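Local coordinates for genome polyprotein (Rhinovirus C, PDB 6KU8) that probably cleaves the viral polyprotein as its 3C cysteine protease, and is seen here with the inhibitor rupintrivir bound, at residues A[20-24]-A[25-29]; A[44-47]-A[48-52]. All coordinates share one frame; numbering follows the deposited sequence.

Contact 1 of 2, residues A[20-24]-A[25-29]; sequences VITTS and KGEFN. With AG7 (4-{2-(4-fluoro-benzyl)-6-methyl-5-[(5-methyl-isoxazole-3-carbonyl)-amino]-4-oxo-heptanoylamino}-5-(2-oxo-pyrrolidin-3-yl)-pentanoic acid ethyl ester), chain B.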
ATOM      1  N   VAL A  20      -6.716   8.496   4.893  1.00 22.39           N
ATOM      2  CA  VAL A  20      -5.486   9.230   5.160  1.00 20.39           C
ATOM      3  C   VAL A  20      -5.014   8.859   6.554  1.00 23.51           C
ATOM      4  O   VAL A  20      -5.726   9.077   7.537  1.00 26.26           O
ATOM      5  CB  VAL A  20      -5.703  10.748   5.053  1.00 23.63           C
ATOM      6  CG1 VAL A  20      -4.426  11.484   5.386  1.00 20.75           C
ATOM      7  CG2 VAL A  20      -6.256  11.143   3.678  1.00 20.02           C
ATOM      8  N   ILE A  21      -3.812   8.311   6.647  1.00 21.32           N
ATOM      9  CA  ILE A  21      -3.200   7.978   7.926  1.00 27.92           C
ATOM     10  C   ILE A  21      -2.077   8.974   8.158  1.00 27.71           C
ATOM     11  O   ILE A  21      -1.275   9.239   7.255  1.00 28.51           O
ATOM     12  CB  ILE A  21      -2.694   6.523   7.939  1.00 28.60           C
ATOM     13  CG1 ILE A  21      -2.653   5.966   9.361  1.00 33.51           C
ATOM     14  CG2 ILE A  21      -1.325   6.430   7.307  1.00 27.60           C
ATOM     15  CD1 ILE A  21      -2.608   4.432   9.408  1.00 28.71           C
ATOM     16  N   THR A  22      -2.048   9.564   9.349  1.00 24.56           N
ATOM     17  CA  THR A  22      -1.086  10.602   9.695  1.00 30.10           C
ATOM     18  C   THR A  22      -0.233  10.069  10.833  1.00 30.03           C
ATOM     19  O   THR A  22      -0.770   9.674  11.871  1.00 29.46           O
ATOM     20  CB  THR A  22      -1.785  11.902  10.114  1.00 29.86           C
ATOM     21  OG1 THR A  22      -2.644  12.350   9.060  1.00 32.15           O
ATOM     22  CG2 THR A  22      -0.759  13.008  10.411  1.00 29.78           C
ATOM     23  N   THR A  23       1.080  10.021  10.623  1.00 29.86           N
ATOM     24  CA  THR A  23       2.036   9.682  11.672  1.00 32.79           C
ATOM     25  C   THR A  23       3.102  10.769  11.724  1.00 35.88           C
ATOM     26  O   THR A  23       3.073  11.733  10.955  1.00 35.20           O
ATOM     27  CB  THR A  23       2.684   8.304  11.448  1.00 35.13           C
ATOM     28  OG1 THR A  23       3.719   8.402  10.455  1.00 29.28           O
ATOM     29  CG2 THR A  23       1.644   7.268  11.018  1.00 28.74           C
ATOM     30  N   SER A  24       4.067  10.605  12.630  1.00 34.79           N
ATOM     31  CA  SER A  24       5.194  11.524  12.652  1.00 35.67           C
ATOM     32  C   SER A  24       5.959  11.511  11.335  1.00 39.37           C
ATOM     33  O   SER A  24       6.679  12.468  11.041  1.00 37.93           O
ATOM     34  CB  SER A  24       6.127  11.183  13.818  1.00 40.21           C
ATOM     35  OG  SER A  24       6.601   9.852  13.709  1.00 46.02           O
ATOM     36  N   LYS A  25       5.807  10.463  10.524  1.00 35.50           N
ATOM     37  CA  LYS A  25       6.455  10.418   9.217  1.00 37.92           C
ATOM     38  C   LYS A  25       5.643  11.108   8.122  1.00 38.25           C
ATOM     39  O   LYS A  25       6.032  11.044   6.948  1.00 40.33           O
ATOM     40  CB  LYS A  25       6.739   8.969   8.809  1.00 37.04           C
ATOM     41  CG  LYS A  25       7.523   8.169   9.847  1.00 38.15           C
ATOM     42  CD  LYS A  25       8.404   9.073  10.695  1.00 44.43           C
ATOM     43  CE  LYS A  25       9.830   8.570  10.758  1.00 47.98           C
ATOM     44  NZ  LYS A  25      10.519   8.829   9.465  1.00 53.20           N
ATOM     45  N   GLY A  26       4.540  11.756   8.470  1.00 33.32           N
ATOM     46  CA  GLY A  26       3.719  12.449   7.499  1.00 30.86           C
ATOM     47  C   GLY A  26       2.432  11.709   7.184  1.00 27.57           C
ATOM     48  O   GLY A  26       1.979  10.830   7.922  1.00 25.75           O
ATOM     49  N   GLU A  27       1.844  12.080   6.046  1.00 24.45           N
ATOM     50  CA  GLU A  27       0.575  11.537   5.585  1.00 25.13           C
ATOM     51  C   GLU A  27       0.813  10.384   4.617  1.00 24.63           C
ATOM     52  O   GLU A  27       1.624  10.490   3.698  1.00 22.49           O
ATOM     53  CB  GLU A  27      -0.266  12.612   4.890  1.00 27.50           C
ATOM     54  CG  GLU A  27      -0.999  13.553   5.817  1.00 30.28           C
ATOM     55  CD  GLU A  27      -1.969  14.452   5.067  1.00 27.24           C
ATOM     56  OE1 GLU A  27      -1.850  14.583   3.824  1.00 25.01           O
ATOM     57  OE2 GLU A  27      -2.866  15.005   5.729  1.00 25.89           O
ATOM     58  N   PHE A  28       0.091   9.292   4.830  1.00 20.23           N
ATOM     59  CA  PHE A  28       0.165   8.110   3.984  1.00 21.88           C
ATOM     60  C   PHE A  28      -1.243   7.722   3.577  1.00 22.04           C
ATOM     61  O   PHE A  28      -2.222   8.095   4.235  1.00 19.91           O
ATOM     62  CB  PHE A  28       0.820   6.917   4.699  1.00 22.36           C
ATOM     63  CG  PHE A  28       2.223   7.178   5.156  1.00 26.27           C
ATOM     64  CD1 PHE A  28       2.464   7.907   6.314  1.00 27.49           C
ATOM     65  CD2 PHE A  28       3.303   6.698   4.426  1.00 26.27           C
ATOM     66  CE1 PHE A  28       3.766   8.161   6.729  1.00 29.50           C
ATOM     67  CE2 PHE A  28       4.601   6.932   4.840  1.00 29.26           C
ATOM     68  CZ  PHE A  28       4.839   7.665   5.981  1.00 31.30           C
ATOM     69  N   ASN A  29      -1.333   6.955   2.491  1.00 19.01           N
ATOM     70  CA  ASN A  29      -2.579   6.294   2.129  1.00 16.94           C
ATOM     71  C   ASN A  29      -2.650   4.953   2.844  1.00 21.73           C
ATOM     72  O   ASN A  29      -1.677   4.194   2.846  1.00 19.03           O
ATOM     73  CB  ASN A  29      -2.705   6.080   0.621  1.00 13.88           C
ATOM     74  CG  ASN A  29      -4.012   5.423   0.249  1.00 17.47           C
ATOM     75  OD1 ASN A  29      -5.082   5.948   0.531  1.00 22.53           O
ATOM     76  ND2 ASN A  29      -3.933   4.265  -0.390  1.00 18.18           N
TER
HETATM   77  C01 AG7 B 501      12.812   6.191  -0.170  1.00 56.87           C
HETATM   78  C02 AG7 B 501      12.338   6.235   1.273  1.00 55.13           C
HETATM   79  O03 AG7 B 501      12.106   6.187  -1.137  1.00 39.03           O
HETATM   80  C04 AG7 B 501      10.883   5.837   1.483  1.00 48.62           C
HETATM   81  C05 AG7 B 501      10.808   5.560   2.974  1.00 52.58           C
HETATM   82  C06 AG7 B 501      11.360   4.162   3.297  1.00 47.89           C
HETATM   83  C07 AG7 B 501      10.901   3.057   2.597  1.00 46.71           C
HETATM   84  C08 AG7 B 501      11.397   1.796   2.883  1.00 48.30           C
HETATM   85  C09 AG7 B 501      12.361   1.627   3.871  1.00 47.91           C
HETATM   86  C10 AG7 B 501      12.824   2.730   4.575  1.00 49.60           C
HETATM   87  C11 AG7 B 501      12.326   3.996   4.289  1.00 49.69           C
HETATM   88  N12 AG7 B 501       8.829   6.906   0.252  1.00 42.73           N
HETATM   89  C13 AG7 B 501       8.183   8.155  -0.188  1.00 41.63           C
HETATM   90  C14 AG7 B 501       8.020   7.977  -1.689  1.00 39.08           C
HETATM   91  C15 AG7 B 501       9.416   8.126  -2.404  1.00 34.68           C
HETATM   92  C16 AG7 B 501       9.157   8.310  -3.987  1.00 26.06           C
HETATM   93  N17 AG7 B 501      10.013   9.207  -4.448  1.00 30.82           N
HETATM   94  O18 AG7 B 501       8.339   7.727  -4.615  1.00 26.95           O
HETATM   95  C19 AG7 B 501       6.874   8.611   0.468  1.00 46.90           C
HETATM   96  C20 AG7 B 501       6.816   8.175   1.940  1.00 46.82           C
HETATM   97  C21 AG7 B 501       7.251   9.466   2.595  1.00 50.79           C
HETATM   98  O22 AG7 B 501       8.075   9.464   3.716  1.00 56.24           O
HETATM   99  O23 AG7 B 501       6.898  10.476   2.090  1.00 49.99           O
HETATM  100  C47 AG7 B 501      10.062   7.035   1.011  1.00 47.58           C
HETATM  101  O48 AG7 B 501      10.452   8.126   1.252  1.00 46.28           O
HETATM  102  C50 AG7 B 501       8.394  10.762   4.119  1.00 59.41           C
HETATM  103  C53 AG7 B 501       8.977  10.695   5.530  1.00 58.23           C
HETATM  104  C57 AG7 B 501      14.328   6.159  -0.219  1.00 62.42           C
HETATM  105  N58 AG7 B 501      14.752   5.907  -1.542  1.00 63.63           N
HETATM  106  C59 AG7 B 501      15.930   5.134  -1.728  1.00 73.33           C
HETATM  107  O60 AG7 B 501      16.609   4.649  -0.877  1.00 77.20           O
HETATM  108  C78 AG7 B 501      14.914   7.515   0.180  1.00 64.57           C
HETATM  109  C81 AG7 B 501      16.439   7.486   0.350  1.00 66.68           C
HETATM  110  F1  AG7 B 501      12.849   0.377   4.144  1.00 48.64           F
HETATM  111  C82 AG7 B 501      14.516   8.562  -0.866  1.00 74.14           C
HETATM  112  C83 AG7 B 501      10.881   9.713  -3.308  1.00 34.72           C
HETATM  113  C84 AG7 B 501      10.090   9.219  -2.009  1.00 36.83           C
HETATM  114  C1  AG7 B 501      16.206   5.044  -3.181  1.00 76.17           C
HETATM  115  O   HOH W   1      -2.300  15.194   8.391  1.00 29.00           O

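Contact 2 of 2, residues A[44-47]-A[48-52]; sequences AECG and DSVTI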
ATOM      1  N   ALA A  44       5.944   4.025   7.718  1.00 24.79           N
ATOM      2  CA  ALA A  44       5.102   5.025   8.361  1.00 28.03           C
ATOM      3  C   ALA A  44       5.219   4.956   9.877  1.00 27.61           C
ATOM      4  O   ALA A  44       4.867   5.922  10.561  1.00 30.14           O
ATOM      5  CB  ALA A  44       3.639   4.860   7.928  1.00 25.67           C
ATOM      6  N   GLU A  45       5.707   3.835  10.408  1.00 29.99           N
ATOM      7  CA  GLU A  45       5.981   3.665  11.838  1.00 31.83           C
ATOM      8  C   GLU A  45       4.745   3.924  12.696  1.00 33.58           C
ATOM      9  O   GLU A  45       4.780   4.687  13.667  1.00 29.35           O
ATOM     10  CB  GLU A  45       7.148   4.552  12.275  1.00 30.11           C
ATOM     11  CG  GLU A  45       8.476   4.109  11.684  1.00 38.87           C
ATOM     12  CD  GLU A  45       9.612   5.057  12.025  1.00 55.38           C
ATOM     13  OE1 GLU A  45       9.476   5.822  13.012  1.00 58.15           O
ATOM     14  OE2 GLU A  45      10.637   5.041  11.302  1.00 51.93           O
ATOM     15  N   CYS A  46       3.646   3.257  12.350  1.00 28.93           N
ATOM     16  CA  CYS A  46       2.412   3.445  13.102  1.00 27.23           C
ATOM     17  C   CYS A  46       2.586   2.984  14.546  1.00 33.57           C
ATOM     18  O   CYS A  46       3.289   2.008  14.824  1.00 31.01           O
ATOM     19  CB  CYS A  46       1.263   2.688  12.437  1.00 27.75           C
ATOM     20  SG  CYS A  46       0.888   3.286  10.755  1.00 27.97           S
ATOM     21  N   GLY A  47       1.949   3.702  15.470  1.00 33.14           N
ATOM     22  CA  GLY A  47       1.978   3.368  16.880  1.00 32.99           C
ATOM     23  C   GLY A  47       0.791   2.525  17.305  1.00 36.21           C
ATOM     24  O   GLY A  47       0.064   1.960  16.484  1.00 33.45           O
ATOM     25  N   ASP A  48       0.604   2.431  18.624  1.00 34.50           N
ATOM     26  CA  ASP A  48      -0.496   1.636  19.155  1.00 34.15           C
ATOM     27  C   ASP A  48      -1.841   2.280  18.874  1.00 30.93           C
ATOM     28  O   ASP A  48      -2.868   1.597  18.910  1.00 31.31           O
ATOM     29  CB  ASP A  48      -0.316   1.411  20.655  1.00 41.03           C
ATOM     30  CG  ASP A  48       0.856   0.500  20.966  1.00 44.52           C
ATOM     31  OD1 ASP A  48       1.503   0.711  22.013  1.00 52.83           O
ATOM     32  OD2 ASP A  48       1.135  -0.416  20.162  1.00 44.35           O
ATOM     33  N   SER A  49      -1.864   3.571  18.591  1.00 31.81           N
ATOM     34  CA  SER A  49      -3.020   4.173  17.956  1.00 30.97           C
ATOM     35  C   SER A  49      -2.524   5.065  16.833  1.00 33.51           C
ATOM     36  O   SER A  49      -1.418   5.619  16.892  1.00 31.90           O
ATOM     37  CB  SER A  49      -3.906   4.953  18.959  1.00 36.24           C
ATOM     38  OG  SER A  49      -3.452   6.274  19.133  1.00 41.03           O
ATOM     39  N   VAL A  50      -3.346   5.163  15.792  1.00 30.44           N
ATOM     40  CA  VAL A  50      -2.993   5.860  14.569  1.00 30.16           C
ATOM     41  C   VAL A  50      -4.075   6.887  14.276  1.00 27.95           C
ATOM     42  O   VAL A  50      -5.250   6.696  14.609  1.00 27.28           O
ATOM     43  CB  VAL A  50      -2.825   4.883  13.379  1.00 28.67           C
ATOM     44  CG1 VAL A  50      -1.638   3.948  13.616  1.00 29.80           C
ATOM     45  CG2 VAL A  50      -4.096   4.067  13.180  1.00 28.89           C
ATOM     46  N   THR A  51      -3.662   7.989  13.664  1.00 26.08           N
ATOM     47  CA  THR A  51      -4.583   9.017  13.195  1.00 28.98           C
ATOM     48  C   THR A  51      -5.084   8.630  11.809  1.00 30.15           C
ATOM     49  O   THR A  51      -4.313   8.620  10.842  1.00 27.86           O
ATOM     50  CB  THR A  51      -3.895  10.374  13.154  1.00 29.58           C
ATOM     51  OG1 THR A  51      -3.261  10.614  14.413  1.00 32.72           O
ATOM     52  CG2 THR A  51      -4.917  11.474  12.887  1.00 26.43           C
ATOM     53  N   ILE A  52      -6.374   8.317  11.716  1.00 26.46           N
ATOM     54  CA  ILE A  52      -7.030   7.987  10.460  1.00 24.63           C
ATOM     55  C   ILE A  52      -8.098   9.041  10.200  1.00 25.25           C
ATOM     56  O   ILE A  52      -8.972   9.262  11.047  1.00 24.27           O
ATOM     57  CB  ILE A  52      -7.643   6.585  10.504  1.00 24.20           C
ATOM     58  CG1 ILE A  52      -6.543   5.550  10.776  1.00 21.56           C
ATOM     59  CG2 ILE A  52      -8.375   6.288   9.213  1.00 20.93           C
ATOM     60  CD1 ILE A  52      -7.079   4.161  10.987  1.00 19.10           C
TER
HETATM   61  O   HOH W   2       1.127   6.019  14.900  1.00 33.27           O

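Contact 1 of 2, residues A[20-24]-A[25-29]
I21 and F28 face each other as a hydrogen-bonded pair in an antiparallel beta hairpin, whose strands 18-23 and 26-34 begin the first barrel of the chymotrypsin-like 3C protease. Their backbones hold each other by I21 N to F28 O (2.9 Å) and F28 N to I21 O. F28 CB starts the side chain against the methyl CG2 of I21 at 3.4 Å, a tight fit. From there the ring turns along the hairpin: CG lies anti to the carbonyl carbon (chi1 -60°), and CD1 passes the carbonyl O of I21, which sits at the ring edge. CE1 comes obliquely to T23 OG1 at 3.7 Å, while K25 CB lies at the edge in the ring plane. CE2, on the other branch, reaches AG7 C20, the carbon next to the inhibitor's ester carbonyl, at 3.9 Å. The ring thus joins the hairpin to the ligand pocket, where it also touches C150. At the bend, T23 to G26 forms a type I turn. T23 OG1, held between its backbone N and carbonyl carbon (chi1 79°), accepts K25 N at 2.9 Å to make an ST turn, and bonds A44 O as well, so two partners fix this hydroxyl. G26 has a positive phi of 105°, where a CB would press on the carbonyl O of K25; glycine avoids that clash. G26 N bonds T23 O across the turn. K25 O lies 3.3 Å from C53, the end of the inhibitor's ethyl group. On the other face, V20, T22 and E27 line up. The E27 carboxylate passes V20 CG1, its OE1 bonds T110, and E27 OE2 accepts a hydrogen bond from a water at 2.7 Å, which also bonds T22 OG1.

Contact 2 of 2, residues A[44-47]-A[48-52]
C46 and V50 meet across the bend that carries the loop after strand 37-41 into strand 49-52, the edge where the first barrel of this chymotrypsin-like protease closes. Apolar contact joins the two limbs of the bend. V50 directs its side chain toward the loop, and its CG1 sits 3.4 Å from C46 CB, tighter than ordinary van der Waals contact between carbons. The same methyl lies 3.9 Å from C46 SG, so one branch of the valine rests against both side-chain atoms of the cysteine. V50 CG1 is anti to its own carbonyl carbon (chi1 -65°), which swings it to the C46 side; SG of C46, likewise anti to its carbonyl carbon, stands beside the backbone N. G47 O adds a looser touch on V50 CG1 at 3.9 Å. Both side chains also pack on I21 of strand 18-23, and V50 meets V59 of strand 55-66, so V50 is part of the barrel interior, with C46 packed over it from the loop, although the bend itself lies at the surface. Backbone bonds tie the second limb to its neighbour: D48 pairs with V59 and V50 with V57. Among side-chain polar contacts, T51 OG1 is bonded to E56 OE2, and S49 OG holds E56 OE1 only weakly; both thus reach strand 55-66. No direct hydrogen bond crosses between 44-47 and 48-52, and G47 O, though near S49 N, has a poor angle for one. Bridging of the two limbs falls instead to a water lying between the backbones. It accepts from G47 N at 2.5 Å, a distance so short that its exact position is doubtful, and donates to S49 O over a long 3.3 Å.

How the contacts relate
Contact 1 closes before contact 2 opens along the chain, with strand 37-41 running between them, and their centres lie about 8 Å apart on the same side of the chain's centre. Both belong to the six-stranded antiparallel barrel: contact 1 supplies its first two strands, and contact 2 leads into strand 49-52, the last in order across it. Strands 18-23 and 49-52 are neighbours, joined by T22 N to T51 O at 2.9 Å, which seals the barrel. Loop 44-47 grips the hairpin too, where A44 CB packs against F28 CE1 at 3.5 Å. Barrel closure and the inhibitor-lining end of the hairpin are therefore directly connected.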